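Local coordinates for protein beta-N-acetylhexosaminidase (Arthrobacter aurescens, PDB 3RCN) that probably hydrolyses terminal non-reducing N-acetyl-D-hexosamine residues from N-acetyl-beta-D-hexosaminides, as a member of glycosyl hydrolase family 20, at residues Trp182-Asn187 with Glu303-Pro308; Val240-Asp245 with Asp299-Ile304; Ala6-Gln9 with Ala13-Ser16; Glu78-Glu83 with Val481-Pro486. All blocks are in the same frame, centred on the assembly; numbering follows the deposited sequence.

Contact 1: Trp182-Asn187 with Glu303-Pro308; sequences WRMQIN and EIFPSP
M184 carries most of this contact, and it meets I304 and F305 with the last atoms of its chain. It is modelled as selenomethionine. CG is anti to the backbone N (chi1 -174°) and the chain runs on extended, which brings CE to the end of a helix. There M184 CE lies 3.7 Å from I304 CG1, and the two chains run past one another, pointing opposite ways. M184 CE also reaches the edge of the F305 ring, near the ring plane, 4.0 Å from CE1. I304 CG2 lies over one face of this ring, toward the rim, 3.7 Å above the plane. The ring therefore has one aliphatic neighbour over a face and another at its edge. Behind M184, its carbonyl O accepts a hydrogen bond from W182 NE1. The bond is bent (N-H...O 137°) and comes in the carbonyl plane, on a lone pair, with the O near the indole plane. L226 of helix 223-235 packs on M184, and P242 and V240 pack on F305. The contact joins a barrel loop to the end of helix 288-304, as in the alpha/beta (TIM) barrel of family 20 catalytic domains.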
loop_
_atom_site.group_PDB
_atom_site.type_symbol
_atom_site.label_atom_id
_atom_site.label_comp_id
_atom_site.label_asym_id
_atom_site.label_seq_id
_atom_site.Cartn_x
_atom_site.Cartn_y
_atom_site.Cartn_z
ATOM N N TRP A 182 4.992 -17.852 -10.458
ATOM C CA TRP A 182 3.606 -18.010 -10.881
ATOM C C TRP A 182 2.702 -17.425 -9.773
ATOM O O TRP A 182 2.719 -17.898 -8.634
ATOM C CB TRP A 182 3.308 -19.498 -11.101
ATOM C CG TRP A 182 1.871 -19.788 -11.495
ATOM C CD1 TRP A 182 0.771 -19.700 -10.696
ATOM C CD2 TRP A 182 1.399 -20.225 -12.783
ATOM N NE1 TRP A 182 -0.356 -20.036 -11.405
ATOM C CE2 TRP A 182 0.000 -20.363 -12.686
ATOM C CE3 TRP A 182 2.025 -20.508 -14.005
ATOM C CZ2 TRP A 182 -0.790 -20.768 -13.767
ATOM C CZ3 TRP A 182 1.241 -20.912 -15.079
ATOM C CH2 TRP A 182 -0.154 -21.028 -14.955
ATOM N N ARG A 183 1.955 -16.366 -10.087
ATOM C CA ARG A 183 1.246 -15.607 -9.056
ATOM C C ARG A 183 -0.222 -15.955 -8.853
ATOM O O ARG A 183 -0.890 -15.384 -7.992
ATOM C CB ARG A 183 1.355 -14.106 -9.323
ATOM C CG ARG A 183 2.757 -13.583 -9.468
ATOM C CD ARG A 183 3.653 -14.013 -8.343
ATOM N NE ARG A 183 5.023 -13.587 -8.593
ATOM C CZ ARG A 183 6.079 -14.133 -8.001
ATOM N NH1 ARG A 183 5.898 -15.115 -7.132
ATOM N NH2 ARG A 183 7.309 -13.711 -8.281
HETATM N N MSE A 184 -0.754 -16.868 -9.640
HETATM C CA MSE A 184 -2.183 -17.105 -9.537
HETATM C C MSE A 184 -2.538 -18.482 -8.983
HETATM O O MSE A 184 -2.144 -19.514 -9.521
HETATM C CB MSE A 184 -2.869 -16.861 -10.874
HETATM C CG MSE A 184 -4.370 -16.962 -10.753
HETATM SE SE MSE A 184 -5.274 -17.088 -12.471
HETATM C CE MSE A 184 -7.096 -17.292 -11.792
ATOM N N GLN A 185 -3.293 -18.484 -7.899
ATOM C CA GLN A 185 -3.701 -19.721 -7.268
ATOM C C GLN A 185 -4.713 -20.452 -8.145
ATOM O O GLN A 185 -5.718 -19.868 -8.568
ATOM C CB GLN A 185 -4.292 -19.422 -5.901
ATOM C CG GLN A 185 -5.128 -20.525 -5.316
ATOM C CD GLN A 185 -5.818 -20.076 -4.038
ATOM O OE1 GLN A 185 -5.405 -20.453 -2.929
ATOM N NE2 GLN A 185 -6.868 -19.253 -4.182
ATOM N N ILE A 186 -4.418 -21.719 -8.438
ATOM C CA ILE A 186 -5.306 -22.579 -9.213
ATOM C C ILE A 186 -5.693 -23.765 -8.341
ATOM O O ILE A 186 -4.834 -24.493 -7.840
ATOM C CB ILE A 186 -4.638 -23.113 -10.492
ATOM C CG1 ILE A 186 -4.142 -21.976 -11.381
ATOM C CG2 ILE A 186 -5.613 -23.954 -11.276
ATOM C CD1 ILE A 186 -5.246 -21.141 -11.965
ATOM N N ASN A 187 -6.992 -23.946 -8.157
ATOM C CA ASN A 187 -7.517 -24.936 -7.230
ATOM C C ASN A 187 -7.166 -26.371 -7.609
ATOM O O ASN A 187 -6.920 -27.202 -6.743
ATOM C CB ASN A 187 -9.042 -24.782 -7.090
ATOM C CG ASN A 187 -9.456 -23.455 -6.432
ATOM O OD1 ASN A 187 -8.754 -22.910 -5.562
ATOM N ND2 ASN A 187 -10.610 -22.935 -6.852
ATOM N N GLU A 303 -13.267 -17.898 -15.121
ATOM C CA GLU A 303 -14.196 -17.724 -14.011
ATOM C C GLU A 303 -13.891 -16.446 -13.190
ATOM O O GLU A 303 -14.803 -15.736 -12.761
ATOM C CB GLU A 303 -14.160 -18.968 -13.114
ATOM C CG GLU A 303 -15.226 -18.991 -12.035
ATOM C CD GLU A 303 -16.631 -18.944 -12.612
ATOM O OE1 GLU A 303 -16.838 -19.526 -13.701
ATOM O OE2 GLU A 303 -17.522 -18.319 -11.986
ATOM N N ILE A 304 -12.607 -16.173 -12.968
ATOM C CA ILE A 304 -12.160 -15.001 -12.214
ATOM C C ILE A 304 -12.211 -13.669 -12.979
ATOM O O ILE A 304 -12.729 -12.676 -12.468
ATOM C CB ILE A 304 -10.710 -15.200 -11.706
ATOM C CG1 ILE A 304 -10.568 -16.530 -10.947
ATOM C CG2 ILE A 304 -10.272 -14.012 -10.884
ATOM C CD1 ILE A 304 -11.595 -16.717 -9.852
ATOM N N PHE A 305 -11.653 -13.661 -14.191
ATOM C CA PHE A 305 -11.550 -12.466 -15.040
ATOM C C PHE A 305 -12.615 -12.452 -16.136
ATOM O O PHE A 305 -12.567 -13.259 -17.068
ATOM C CB PHE A 305 -10.179 -12.413 -15.727
ATOM C CG PHE A 305 -9.022 -12.425 -14.782
ATOM C CD1 PHE A 305 -8.514 -13.622 -14.303
ATOM C CD2 PHE A 305 -8.443 -11.236 -14.361
ATOM C CE1 PHE A 305 -7.446 -13.630 -13.415
ATOM C CE2 PHE A 305 -7.381 -11.235 -13.469
ATOM C CZ PHE A 305 -6.869 -12.427 -12.998
ATOM N N PRO A 306 -13.568 -11.518 -16.037
ATOM C CA PRO A 306 -14.640 -11.251 -17.006
ATOM C C PRO A 306 -14.164 -10.695 -18.357
ATOM O O PRO A 306 -14.933 -10.699 -19.305
ATOM C CB PRO A 306 -15.512 -10.227 -16.279
ATOM C CG PRO A 306 -14.584 -9.554 -15.340
ATOM C CD PRO A 306 -13.656 -10.630 -14.869
ATOM N N SER A 307 -12.924 -10.228 -18.438
ATOM C CA SER A 307 -12.380 -9.565 -19.629
ATOM C C SER A 307 -12.589 -10.301 -20.981
ATOM O O SER A 307 -12.302 -11.494 -21.095
ATOM C CB SER A 307 -10.880 -9.365 -19.411
ATOM O OG SER A 307 -10.220 -8.988 -20.604
ATOM N N PRO A 308 -13.061 -9.578 -22.016
ATOM C CA PRO A 308 -13.261 -10.180 -23.351
ATOM C C PRO A 308 -11.966 -10.710 -23.975
ATOM O O PRO A 308 -12.043 -11.599 -24.811
ATOM C CB PRO A 308 -13.823 -9.028 -24.202
ATOM C CG PRO A 308 -14.306 -7.999 -23.197
ATOM C CD PRO A 308 -13.435 -8.152 -21.982
#

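Contact 2: Val240-Asp245 with Asp299-Ile304; sequences VIPEID and DEVVEI
V301 is the centre of this contact and splits its two methyl groups between P242 and I244. V301 CG2 meets I244 CD1 at 3.6 Å, and the two branches meet end on. V301 CG1 lies 3.8 Å from P242 CG, where the pyrrolidine ring and the valine cross at a slant. The torsion explains the division: CG1 is anti to the backbone N (chi1 169°), which leaves CG2 anti to the carbonyl carbon. One methyl is thus turned to each partner. I244 CG1 stands anti to its own carbonyl carbon (chi1 -68°), and CD1 at the end of that branch makes the touch.

The next shell is also largely apolar. I310 of strand 309-313 packs on V301, F305 and L176 pack on P242, and W182 and T177 pack on I244. The strand between the two contact residues shows a second face: E243 points away from the helix, and its carboxylate is bonded by H173, H175 and W365. On the helix, E300 holds the backbone N of R188 and the amide of Q223, while D299 is bonded to H354 and H358. The carboxylates of E243, D299 and E300 are therefore engaged elsewhere.

Strand 239-243 and helix 288-304 lead on to strand 309-313, giving a beta-alpha-beta crossover of the barrel. Between V301, P242 and I244 only carbon meets carbon. The contact thus rests on van der Waals fit and the burial of apolar surface, with no directional bond to set its geometry.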
loop_
_atom_site.group_PDB
_atom_site.type_symbol
_atom_site.label_atom_id
_atom_site.label_comp_id
_atom_site.label_asym_id
_atom_site.label_seq_id
_atom_site.Cartn_x
_atom_site.Cartn_y
_atom_site.Cartn_z
ATOM N N VAL A 240 -9.275 -5.642 -16.742
ATOM C CA VAL A 240 -8.069 -6.379 -16.378
ATOM C C VAL A 240 -7.862 -7.576 -17.310
ATOM O O VAL A 240 -8.604 -8.562 -17.251
ATOM C CB VAL A 240 -8.121 -6.892 -14.927
ATOM C CG1 VAL A 240 -6.884 -7.714 -14.625
ATOM C CG2 VAL A 240 -8.227 -5.727 -13.936
ATOM N N ILE A 241 -6.844 -7.488 -18.160
ATOM C CA ILE A 241 -6.491 -8.583 -19.054
ATOM C C ILE A 241 -5.379 -9.427 -18.435
ATOM O O ILE A 241 -4.243 -8.977 -18.313
ATOM C CB ILE A 241 -6.012 -8.038 -20.398
ATOM C CG1 ILE A 241 -7.179 -7.404 -21.159
ATOM C CG2 ILE A 241 -5.328 -9.137 -21.209
ATOM C CD1 ILE A 241 -6.729 -6.519 -22.321
ATOM N N PRO A 242 -5.710 -10.644 -18.003
ATOM C CA PRO A 242 -4.691 -11.499 -17.392
ATOM C C PRO A 242 -3.850 -12.127 -18.471
ATOM O O PRO A 242 -4.334 -12.344 -19.575
ATOM C CB PRO A 242 -5.517 -12.568 -16.694
ATOM C CG PRO A 242 -6.754 -12.690 -17.566
ATOM C CD PRO A 242 -7.021 -11.307 -18.101
ATOM N N GLU A 243 -2.602 -12.427 -18.163
ATOM C CA GLU A 243 -1.765 -13.129 -19.110
ATOM C C GLU A 243 -1.173 -14.350 -18.442
ATOM O O GLU A 243 -0.550 -14.239 -17.385
ATOM C CB GLU A 243 -0.647 -12.233 -19.637
ATOM C CG GLU A 243 0.265 -12.928 -20.641
ATOM C CD GLU A 243 1.442 -12.067 -21.066
ATOM O OE1 GLU A 243 1.474 -10.871 -20.705
ATOM O OE2 GLU A 243 2.348 -12.582 -21.755
ATOM N N ILE A 244 -1.398 -15.515 -19.044
ATOM C CA ILE A 244 -0.614 -16.694 -18.717
ATOM C C ILE A 244 0.252 -16.993 -19.925
ATOM O O ILE A 244 -0.241 -17.451 -20.947
ATOM C CB ILE A 244 -1.500 -17.901 -18.412
ATOM C CG1 ILE A 244 -2.271 -17.682 -17.100
ATOM C CG2 ILE A 244 -0.651 -19.137 -18.294
ATOM C CD1 ILE A 244 -3.492 -16.819 -17.244
ATOM N N ASP A 245 1.547 -16.749 -19.805
ATOM C CA ASP A 245 2.425 -16.778 -20.960
ATOM C C ASP A 245 2.788 -18.220 -21.304
ATOM O O ASP A 245 3.234 -18.970 -20.436
ATOM C CB ASP A 245 3.682 -15.968 -20.677
ATOM C CG ASP A 245 4.395 -15.528 -21.938
ATOM O OD1 ASP A 245 4.213 -16.183 -22.998
ATOM O OD2 ASP A 245 5.142 -14.522 -21.854
ATOM N N ASP A 299 -9.735 -22.439 -17.580
ATOM C CA ASP A 299 -11.094 -22.590 -17.071
ATOM C C ASP A 299 -11.252 -21.780 -15.798
ATOM O O ASP A 299 -12.263 -21.115 -15.601
ATOM C CB ASP A 299 -11.407 -24.050 -16.750
ATOM C CG ASP A 299 -11.735 -24.873 -17.981
ATOM O OD1 ASP A 299 -12.136 -24.283 -19.007
ATOM O OD2 ASP A 299 -11.599 -26.114 -17.917
ATOM N N GLU A 300 -10.261 -21.839 -14.918
ATOM C CA GLU A 300 -10.342 -21.042 -13.701
ATOM C C GLU A 300 -10.119 -19.564 -13.990
ATOM O O GLU A 300 -10.834 -18.721 -13.457
ATOM C CB GLU A 300 -9.414 -21.578 -12.607
ATOM C CG GLU A 300 -9.810 -22.994 -12.206
ATOM C CD GLU A 300 -9.109 -23.498 -10.962
ATOM O OE1 GLU A 300 -8.910 -22.696 -10.015
ATOM O OE2 GLU A 300 -8.770 -24.708 -10.928
ATOM N N VAL A 301 -9.161 -19.249 -14.858
ATOM C CA VAL A 301 -8.918 -17.854 -15.219
ATOM C C VAL A 301 -10.207 -17.188 -15.666
ATOM O O VAL A 301 -10.535 -16.081 -15.249
ATOM C CB VAL A 301 -7.926 -17.727 -16.376
ATOM C CG1 VAL A 301 -7.912 -16.285 -16.912
ATOM C CG2 VAL A 301 -6.548 -18.180 -15.950
ATOM N N VAL A 302 -10.945 -17.888 -16.512
ATOM C CA VAL A 302 -12.108 -17.311 -17.163
ATOM C C VAL A 302 -13.263 -17.101 -16.184
ATOM O O VAL A 302 -14.109 -16.225 -16.376
ATOM C CB VAL A 302 -12.491 -18.157 -18.401
ATOM C CG1 VAL A 302 -13.961 -18.570 -18.389
ATOM C CG2 VAL A 302 -12.122 -17.407 -19.649
ATOM N N GLU A 303 -13.267 -17.898 -15.121
ATOM C CA GLU A 303 -14.196 -17.724 -14.011
ATOM C C GLU A 303 -13.891 -16.446 -13.190
ATOM O O GLU A 303 -14.803 -15.736 -12.761
ATOM C CB GLU A 303 -14.160 -18.968 -13.114
ATOM C CG GLU A 303 -15.226 -18.991 -12.035
ATOM C CD GLU A 303 -16.631 -18.944 -12.612
ATOM O OE1 GLU A 303 -16.838 -19.526 -13.701
ATOM O OE2 GLU A 303 -17.522 -18.319 -11.986
ATOM N N ILE A 304 -12.607 -16.173 -12.968
ATOM C CA ILE A 304 -12.160 -15.001 -12.214
ATOM C C ILE A 304 -12.211 -13.669 -12.979
ATOM O O ILE A 304 -12.729 -12.676 -12.468
ATOM C CB ILE A 304 -10.710 -15.200 -11.706
ATOM C CG1 ILE A 304 -10.568 -16.530 -10.947
ATOM C CG2 ILE A 304 -10.272 -14.012 -10.884
ATOM C CD1 ILE A 304 -11.595 -16.717 -9.852
#

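Contact 3: Ala6-Gln9 with Ala13-Ser16; sequences AFHQ and APWS
H8 lays the NE2-CE1 side of its imidazole against A13 and P14, and this is the tight part of the contact. NE2 lies 3.6 Å from P14 CD, and CE1 of H8 lies 3.7 Å from the same P14 CD. The proline methylene thus spans the bond between the two ring atoms. It comes obliquely to the ring, neither over its face nor at its edge. A13 CB comes to the edge of the ring, near its plane, 3.8 Å from H8 NE2. CG of H8 sits between the backbone N and the carbonyl carbon (chi1 79°), which swings the imidazole toward the 13-16 segment. The ring of F17 also meets that of H8, with the planes at about 60°, and R497 of helix 491-508 touches both H8 and A13. The A13 backbone is held separately: N bonds E480 OE1 and O bonds S484 OG.

The other side is looser. A6 and F7 are exposed, and A6 is poorly ordered. H8, A13 and P14 are themselves only partly buried. With an alanine here instead of H8, P14 CD and A13 CB would probably lose the imidazole they pack on, and F17 its ring partner.

Both partners offer only aliphatic carbon to the imidazole, so NE2 gains no polar partner from the 13-16 segment. The chemistry implies a small van der Waals contact within the loop at the start of the first domain, just ahead of strand 16-26.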
loop_
_atom_site.group_PDB
_atom_site.type_symbol
_atom_site.label_atom_id
_atom_site.label_comp_id
_atom_site.label_asym_id
_atom_site.label_seq_id
_atom_site.Cartn_x
_atom_site.Cartn_y
_atom_site.Cartn_z
ATOM N N ALA A 6 -8.180 30.299 -21.501
ATOM C CA ALA A 6 -7.667 29.031 -22.025
ATOM C C ALA A 6 -6.742 28.290 -21.047
ATOM O O ALA A 6 -6.201 27.228 -21.380
ATOM C CB ALA A 6 -6.963 29.250 -23.361
ATOM N N PHE A 7 -6.553 28.855 -19.855
ATOM C CA PHE A 7 -5.585 28.309 -18.914
ATOM C C PHE A 7 -6.150 27.281 -17.937
ATOM O O PHE A 7 -7.085 27.557 -17.186
ATOM C CB PHE A 7 -4.886 29.424 -18.140
ATOM C CG PHE A 7 -3.794 28.927 -17.242
ATOM C CD1 PHE A 7 -2.521 28.701 -17.743
ATOM C CD2 PHE A 7 -4.042 28.661 -15.904
ATOM C CE1 PHE A 7 -1.512 28.232 -16.923
ATOM C CE2 PHE A 7 -3.038 28.191 -15.078
ATOM C CZ PHE A 7 -1.771 27.977 -15.589
ATOM N N HIS A 8 -5.552 26.095 -17.952
ATOM C CA HIS A 8 -5.880 25.031 -17.016
ATOM C C HIS A 8 -4.626 24.212 -16.819
ATOM O O HIS A 8 -3.741 24.212 -17.672
ATOM C CB HIS A 8 -6.972 24.123 -17.569
ATOM C CG HIS A 8 -6.470 23.137 -18.573
ATOM N ND1 HIS A 8 -6.710 23.260 -19.921
ATOM C CD2 HIS A 8 -5.710 22.023 -18.423
ATOM C CE1 HIS A 8 -6.133 22.258 -20.563
ATOM N NE2 HIS A 8 -5.514 21.499 -19.676
ATOM N N GLN A 9 -4.504 23.601 -15.651
ATOM C CA GLN A 9 -3.443 22.633 -15.373
ATOM C C GLN A 9 -3.732 21.124 -15.432
ATOM O O GLN A 9 -2.924 20.326 -14.965
ATOM C CB GLN A 9 -2.558 23.082 -14.225
ATOM C CG GLN A 9 -1.922 24.415 -14.592
ATOM C CD GLN A 9 -1.018 24.965 -13.527
ATOM O OE1 GLN A 9 -1.389 25.056 -12.348
ATOM N NE2 GLN A 9 0.186 25.343 -13.932
ATOM N N ALA A 13 -4.847 16.619 -20.675
ATOM C CA ALA A 13 -5.579 17.798 -21.138
ATOM C C ALA A 13 -6.869 17.394 -21.839
ATOM O O ALA A 13 -6.846 16.547 -22.723
ATOM C CB ALA A 13 -4.710 18.613 -22.085
ATOM N N PRO A 14 -7.999 18.016 -21.462
ATOM C CA PRO A 14 -9.310 17.741 -22.069
ATOM C C PRO A 14 -9.355 18.251 -23.504
ATOM O O PRO A 14 -8.500 19.038 -23.902
ATOM C CB PRO A 14 -10.285 18.557 -21.210
ATOM C CG PRO A 14 -9.479 19.116 -20.082
ATOM C CD PRO A 14 -8.061 19.140 -20.519
ATOM N N TRP A 15 -10.336 17.813 -24.280
ATOM C CA TRP A 15 -10.391 18.221 -25.679
ATOM C C TRP A 15 -10.768 19.688 -25.874
ATOM O O TRP A 15 -10.143 20.376 -26.680
ATOM C CB TRP A 15 -11.255 17.269 -26.502
ATOM C CG TRP A 15 -10.489 16.044 -26.901
ATOM C CD1 TRP A 15 -9.916 15.126 -26.063
ATOM C CD2 TRP A 15 -10.197 15.606 -28.234
ATOM N NE1 TRP A 15 -9.293 14.144 -26.796
ATOM C CE2 TRP A 15 -9.453 14.414 -28.128
ATOM C CE3 TRP A 15 -10.499 16.103 -29.504
ATOM C CZ2 TRP A 15 -9.002 13.715 -29.242
ATOM C CZ3 TRP A 15 -10.053 15.404 -30.614
ATOM C CH2 TRP A 15 -9.312 14.224 -30.476
ATOM N N SER A 16 -11.770 20.172 -25.142
ATOM C CA SER A 16 -12.061 21.614 -25.117
ATOM C C SER A 16 -12.272 22.158 -23.700
ATOM O O SER A 16 -12.910 21.524 -22.861
ATOM C CB SER A 16 -13.255 21.963 -26.013
ATOM O OG SER A 16 -14.474 21.518 -25.446
#

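Contact 4: Glu78-Glu83 with Val481-Pro486; sequences EAYRLE and VFWSNP
W483 NE1 gives a hydrogen bond to D134 OD1, and the indole turns its six-membered ring to E78 and Y80. D134 OD1 also takes the backbone N of W15. The bond to NE1 helps set the turn of the indole. CG of W483 is anti to the backbone N (chi1 -176°), which carries the ring out from the end of its helix.

The closest approach is to backbone, not to a side chain. The carbonyl O of E78 lies 3.6 Å from W483 CH2, at the edge of the indole and near its plane. The slightly positive C-H rim is likely to suit a carbonyl oxygen. Y80 adds a second touch, with CE1 at 4.3 Å from W483 CZ2. The two rings meet obliquely here. The hydroxyl of Y80 is used elsewhere, on T104 OG1.

Although its CB is directed toward the 481-486 segment, E78 sends its carboxylate to other partners. It forms a salt bridge with R141 and a hydrogen bond with N170.

The contact joins two domains. Strand 80-84 belongs to the sheet of the first domain, between strands 125-134 and 88-92, with helix 95-109 packed on it through Y100 and T104. Helix 474-483 belongs to the catalytic barrel. W483, its last residue, packs on R141 of strand 140-146 and meets Y100 of helix 95-109 edge-to-face, and the indole thus touches elements of both domains.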
loop_
_atom_site.group_PDB
_atom_site.type_symbol
_atom_site.label_atom_id
_atom_site.label_comp_id
_atom_site.label_asym_id
_atom_site.label_seq_id
_atom_site.Cartn_x
_atom_site.Cartn_y
_atom_site.Cartn_z
ATOM N N GLU A 78 -17.598 6.914 -23.137
ATOM C CA GLU A 78 -16.442 7.341 -22.338
ATOM C C GLU A 78 -16.286 8.853 -22.342
ATOM O O GLU A 78 -15.321 9.384 -21.810
ATOM C CB GLU A 78 -15.139 6.699 -22.823
ATOM C CG GLU A 78 -14.928 5.247 -22.399
ATOM C CD GLU A 78 -13.471 4.800 -22.532
ATOM O OE1 GLU A 78 -12.864 5.062 -23.596
ATOM O OE2 GLU A 78 -12.933 4.199 -21.569
ATOM N N ALA A 79 -17.235 9.542 -22.958
ATOM C CA ALA A 79 -17.163 10.987 -23.126
ATOM C C ALA A 79 -18.033 11.713 -22.095
ATOM O O ALA A 79 -19.047 11.186 -21.642
ATOM C CB ALA A 79 -17.570 11.384 -24.557
ATOM N N TYR A 80 -17.611 12.902 -21.688
ATOM C CA TYR A 80 -18.402 13.680 -20.746
ATOM C C TYR A 80 -18.317 15.173 -21.029
ATOM O O TYR A 80 -17.424 15.648 -21.728
ATOM C CB TYR A 80 -17.936 13.420 -19.310
ATOM C CG TYR A 80 -16.592 14.027 -19.059
ATOM C CD1 TYR A 80 -15.434 13.301 -19.302
ATOM C CD2 TYR A 80 -16.475 15.340 -18.633
ATOM C CE1 TYR A 80 -14.195 13.853 -19.112
ATOM C CE2 TYR A 80 -15.230 15.904 -18.440
ATOM C CZ TYR A 80 -14.095 15.148 -18.674
ATOM O OH TYR A 80 -12.851 15.689 -18.489
ATOM N N ARG A 81 -19.265 15.901 -20.463
ATOM C CA ARG A 81 -19.242 17.348 -20.468
ATOM C C ARG A 81 -19.293 17.789 -19.005
ATOM O O ARG A 81 -20.030 17.204 -18.207
ATOM C CB ARG A 81 -20.446 17.871 -21.247
ATOM C CG ARG A 81 -20.334 19.312 -21.683
ATOM C CD ARG A 81 -21.420 19.649 -22.694
ATOM N NE ARG A 81 -22.754 19.347 -22.175
ATOM C CZ ARG A 81 -23.548 18.391 -22.655
ATOM N NH1 ARG A 81 -23.149 17.650 -23.683
ATOM N NH2 ARG A 81 -24.748 18.181 -22.116
ATOM N N LEU A 82 -18.499 18.791 -18.636
ATOM C CA LEU A 82 -18.491 19.266 -17.245
ATOM C C LEU A 82 -18.756 20.764 -17.132
ATOM O O LEU A 82 -18.055 21.595 -17.713
ATOM C CB LEU A 82 -17.193 18.868 -16.528
ATOM C CG LEU A 82 -16.794 19.588 -15.237
ATOM C CD1 LEU A 82 -17.954 19.714 -14.285
ATOM C CD2 LEU A 82 -15.657 18.848 -14.572
ATOM N N GLU A 83 -19.780 21.098 -16.365
ATOM C CA GLU A 83 -20.276 22.463 -16.314
ATOM C C GLU A 83 -20.336 22.988 -14.882
ATOM O O GLU A 83 -20.931 22.356 -14.008
ATOM C CB GLU A 83 -21.662 22.522 -16.960
ATOM C CG GLU A 83 -22.232 23.914 -17.063
ATOM C CD GLU A 83 -21.362 24.825 -17.898
ATOM O OE1 GLU A 83 -20.786 24.340 -18.904
ATOM O OE2 GLU A 83 -21.251 26.020 -17.539
ATOM N N VAL A 481 -0.989 11.342 -24.158
ATOM C CA VAL A 481 -0.859 10.848 -25.516
ATOM C C VAL A 481 -2.040 9.936 -25.864
ATOM O O VAL A 481 -2.581 10.022 -26.956
ATOM C CB VAL A 481 0.489 10.115 -25.723
ATOM C CG1 VAL A 481 0.532 9.423 -27.079
ATOM C CG2 VAL A 481 1.666 11.085 -25.554
ATOM N N PHE A 482 -2.461 9.092 -24.921
ATOM C CA PHE A 482 -3.579 8.168 -25.158
ATOM C C PHE A 482 -4.957 8.822 -25.120
ATOM O O PHE A 482 -5.858 8.408 -25.846
ATOM C CB PHE A 482 -3.582 7.019 -24.145
ATOM C CG PHE A 482 -2.375 6.134 -24.222
ATOM C CD1 PHE A 482 -1.364 6.395 -25.128
ATOM C CD2 PHE A 482 -2.254 5.036 -23.377
ATOM C CE1 PHE A 482 -0.247 5.572 -25.196
ATOM C CE2 PHE A 482 -1.144 4.215 -23.432
ATOM C CZ PHE A 482 -0.136 4.482 -24.347
ATOM N N TRP A 483 -5.160 9.725 -24.167
ATOM C CA TRP A 483 -6.429 10.437 -24.031
ATOM C C TRP A 483 -6.670 11.669 -24.920
ATOM O O TRP A 483 -7.694 11.764 -25.603
ATOM C CB TRP A 483 -6.667 10.818 -22.557
ATOM C CG TRP A 483 -7.982 11.465 -22.364
ATOM C CD1 TRP A 483 -8.288 12.777 -22.572
ATOM C CD2 TRP A 483 -9.199 10.823 -21.981
ATOM N NE1 TRP A 483 -9.619 12.999 -22.312
ATOM C CE2 TRP A 483 -10.202 11.813 -21.950
ATOM C CE3 TRP A 483 -9.539 9.508 -21.661
ATOM C CZ2 TRP A 483 -11.518 11.530 -21.611
ATOM C CZ3 TRP A 483 -10.847 9.226 -21.325
ATOM C CH2 TRP A 483 -11.823 10.233 -21.302
ATOM N N SER A 484 -5.709 12.588 -24.936
ATOM C CA SER A 484 -5.987 13.940 -25.412
ATOM C C SER A 484 -5.957 14.077 -26.927
ATOM O O SER A 484 -5.761 13.114 -27.647
ATOM C CB SER A 484 -5.008 14.961 -24.813
ATOM O OG SER A 484 -4.927 14.846 -23.409
ATOM N N ASN A 485 -6.145 15.312 -27.375
ATOM C CA ASN A 485 -6.084 15.701 -28.771
ATOM C C ASN A 485 -4.632 15.950 -29.210
ATOM O O ASN A 485 -3.931 16.795 -28.641
ATOM C CB ASN A 485 -6.955 16.955 -28.966
ATOM C CG ASN A 485 -6.963 17.473 -30.398
ATOM O OD1 ASN A 485 -6.433 16.844 -31.314
ATOM N ND2 ASN A 485 -7.586 18.626 -30.596
ATOM N N PRO A 486 -4.175 15.213 -30.237
ATOM C CA PRO A 486 -2.796 15.298 -30.734
ATOM C C PRO A 486 -2.441 16.652 -31.347
ATOM O O PRO A 486 -1.258 16.956 -31.488
ATOM C CB PRO A 486 -2.744 14.200 -31.801
ATOM C CG PRO A 486 -4.153 14.006 -32.215
ATOM C CD PRO A 486 -4.978 14.240 -31.001
#

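In the fold
Contacts 1 and 2 lie in the catalytic barrel, their centres about 4 Å apart, and share I304 on helix 288-304. They also touch where N187 N meets E300 OE1 at 2.9 Å. Contacts 3 and 4 lie on the opposite side of the molecule from contact 1, with centres about 10 Å apart. A13 O and S484 OG join them at 2.7 Å, and W15 NE1 bonds W483 O. The two groups are about 30 to 40 Å apart, centre to centre. Along the chain contact 3 closes first. Contact 1 opens before contact 2, both end on helix 288-304 or just past it, and both are nested inside contact 4. Contact 4 joins the first domain to the end of the catalytic domain.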